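PDB 4JG9: lipoprotein from Bacillus anthracis, which is of unknown function but, as a putative lipoprotein with a DUF4871 domain, may bind lipid. Local coordinates for residues L157-N162 with D167-T172. Sequence-based numbering, arbitrary orientation.
Sequences LNIYVN and DQFVIT
Leu157 and Phe169 face each other as a hydrogen-bonded antiparallel pair, as do Ile159 and Asp167, in the hairpin formed by strands 153-161 and 164-173. Leu157 N donates to Phe169 O (2.7 Å) and Leu157 O accepts from Phe169 N; Ile159 N reaches Asp167 O at 2.7 Å, whereas the return bond from Asp167 N to Ile159 O is weak. Between them, Asn158 and Gln168 form the non-hydrogen-bonded pair. Their side chains run alongside each other, amide planes 57° apart, and Gln168 NE2 donates to Asn158 OD1 (2.8 Å). The acceptor lies in the Gln168 amide plane, although the bond is bent, with an N-H...O angle of 134°. On the other face, Ile159 CD1 meets Phe169 CE2 obliquely at 3.7 Å; Phe169 CG lies between its backbone N and carbonyl carbon (chi1 64°), which brings the ring end nearer strand 153-161. Leu157 CD1 packs on Ile171 CG1 (3.9 Å), the two side chains crossing nearly perpendicularly. Met77 and Ile75 of strand 75-78 touch Phe169 and Ile159, joining this apolar cluster to the other sheet; Asp167, on the same face, pairs with Lys74. Asn158 ND2 also donates to Ile107 O of strand 102-110, and Gln168 NE2 to Val49 O, outside the hairpin, so the amide pair's rotation is probably fixed.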
loop_
_atom_site.group_PDB
_atom_site.type_symbol
_atom_site.label_atom_id
_atom_site.label_comp_id
_atom_site.label_asym_id
_atom_site.label_seq_id
_atom_site.Cartn_x
_atom_site.Cartn_y
_atom_site.Cartn_z
ATOM N N LEU A 157 -12.383 3.325 -9.190
ATOM C CA LEU A 157 -11.123 2.703 -9.558
ATOM C C LEU A 157 -10.326 3.626 -10.477
ATOM O O LEU A 157 -10.692 3.807 -11.635
ATOM C CB LEU A 157 -11.404 1.389 -10.270
ATOM C CG LEU A 157 -11.466 0.110 -9.439
ATOM C CD1 LEU A 157 -12.248 0.308 -8.178
ATOM C CD2 LEU A 157 -12.093 -1.002 -10.275
ATOM N N ASN A 158 -9.248 4.214 -9.961
ATOM C CA ASN A 158 -8.401 5.094 -10.775
ATOM C C ASN A 158 -7.284 4.304 -11.430
ATOM O O ASN A 158 -6.539 3.603 -10.754
ATOM C CB ASN A 158 -7.825 6.224 -9.933
ATOM C CG ASN A 158 -8.891 7.003 -9.219
ATOM O OD1 ASN A 158 -9.607 7.798 -9.836
ATOM N ND2 ASN A 158 -9.025 6.771 -7.906
ATOM N N ILE A 159 -7.188 4.393 -12.750
ATOM C CA ILE A 159 -6.307 3.514 -13.504
ATOM C C ILE A 159 -5.164 4.300 -14.145
ATOM O O ILE A 159 -5.383 5.344 -14.771
ATOM C CB ILE A 159 -7.091 2.725 -14.579
ATOM C CG1 ILE A 159 -8.187 1.872 -13.936
ATOM C CG2 ILE A 159 -6.170 1.852 -15.414
ATOM C CD1 ILE A 159 -9.440 1.827 -14.784
ATOM N N TYR A 160 -3.948 3.797 -13.963
ATOM C CA TYR A 160 -2.743 4.430 -14.486
ATOM C C TYR A 160 -1.984 3.402 -15.297
ATOM O O TYR A 160 -2.048 2.206 -15.018
ATOM C CB TYR A 160 -1.854 4.950 -13.342
ATOM C CG TYR A 160 -2.568 5.931 -12.442
ATOM C CD1 TYR A 160 -2.299 7.296 -12.512
ATOM C CD2 TYR A 160 -3.522 5.490 -11.522
ATOM C CE1 TYR A 160 -2.968 8.202 -11.695
ATOM C CE2 TYR A 160 -4.202 6.393 -10.703
ATOM C CZ TYR A 160 -3.918 7.739 -10.795
ATOM O OH TYR A 160 -4.588 8.618 -9.979
ATOM N N VAL A 161 -1.308 3.867 -16.334
ATOM C CA VAL A 161 -0.388 3.033 -17.072
ATOM C C VAL A 161 0.916 3.777 -17.166
ATOM O O VAL A 161 0.943 4.963 -17.552
ATOM C CB VAL A 161 -0.909 2.702 -18.484
ATOM C CG1 VAL A 161 0.172 2.000 -19.313
ATOM C CG2 VAL A 161 -2.182 1.883 -18.387
ATOM N N ASN A 162 1.989 3.084 -16.796
ATOM C CA ASN A 162 3.308 3.695 -16.779
ATOM C C ASN A 162 3.280 4.968 -15.936
ATOM O O ASN A 162 3.934 5.957 -16.274
ATOM C CB ASN A 162 3.797 3.986 -18.199
ATOM C CG ASN A 162 5.304 4.096 -18.275
ATOM O OD1 ASN A 162 6.015 3.558 -17.421
ATOM N ND2 ASN A 162 5.806 4.789 -19.297
ATOM N N ASP A 167 -7.714 6.277 -17.002
ATOM C CA ASP A 167 -9.132 6.501 -16.823
ATOM C C ASP A 167 -9.577 6.088 -15.425
ATOM O O ASP A 167 -8.755 5.735 -14.568
ATOM C CB ASP A 167 -9.937 5.753 -17.886
ATOM C CG ASP A 167 -11.128 6.571 -18.385
ATOM O OD1 ASP A 167 -11.724 7.290 -17.547
ATOM O OD2 ASP A 167 -11.437 6.533 -19.608
ATOM N N GLN A 168 -10.883 6.137 -15.200
ATOM C CA GLN A 168 -11.458 5.762 -13.918
ATOM C C GLN A 168 -12.896 5.286 -14.110
ATOM O O GLN A 168 -13.557 5.683 -15.065
ATOM C CB GLN A 168 -11.425 6.956 -12.963
ATOM C CG GLN A 168 -12.461 8.027 -13.268
ATOM C CD GLN A 168 -12.255 9.307 -12.467
ATOM O OE1 GLN A 168 -12.908 10.315 -12.727
ATOM N NE2 GLN A 168 -11.319 9.284 -11.520
ATOM N N PHE A 169 -13.372 4.416 -13.229
ATOM C CA PHE A 169 -14.794 4.090 -13.207
ATOM C C PHE A 169 -15.226 3.545 -11.852
ATOM O O PHE A 169 -14.390 3.169 -11.032
ATOM C CB PHE A 169 -15.211 3.171 -14.378
ATOM C CG PHE A 169 -14.578 1.816 -14.355
ATOM C CD1 PHE A 169 -15.192 0.754 -13.708
ATOM C CD2 PHE A 169 -13.385 1.592 -15.005
ATOM C CE1 PHE A 169 -14.611 -0.507 -13.689
ATOM C CE2 PHE A 169 -12.791 0.336 -14.985
ATOM C CZ PHE A 169 -13.407 -0.713 -14.327
ATOM N N VAL A 170 -16.532 3.534 -11.614
ATOM C CA VAL A 170 -17.074 3.174 -10.313
ATOM C C VAL A 170 -17.678 1.777 -10.320
ATOM O O VAL A 170 -18.393 1.402 -11.248
ATOM C CB VAL A 170 -18.130 4.213 -9.860
ATOM C CG1 VAL A 170 -18.854 3.752 -8.616
ATOM C CG2 VAL A 170 -17.466 5.556 -9.612
ATOM N N ILE A 171 -17.393 1.005 -9.280
ATOM C CA ILE A 171 -17.952 -0.336 -9.159
ATOM C C ILE A 171 -18.657 -0.459 -7.825
ATOM O O ILE A 171 -18.507 0.404 -6.957
ATOM C CB ILE A 171 -16.856 -1.425 -9.287
ATOM C CG1 ILE A 171 -15.785 -1.236 -8.213
ATOM C CG2 ILE A 171 -16.193 -1.363 -10.657
ATOM C CD1 ILE A 171 -15.694 -2.366 -7.270
ATOM N N THR A 172 -19.442 -1.518 -7.670
ATOM C CA THR A 172 -20.159 -1.770 -6.426
ATOM C C THR A 172 -19.597 -2.999 -5.740
ATOM O O THR A 172 -19.409 -4.038 -6.370
ATOM C CB THR A 172 -21.644 -2.031 -6.681
ATOM O OG1 THR A 172 -22.198 -0.943 -7.425
ATOM C CG2 THR A 172 -22.391 -2.191 -5.369
#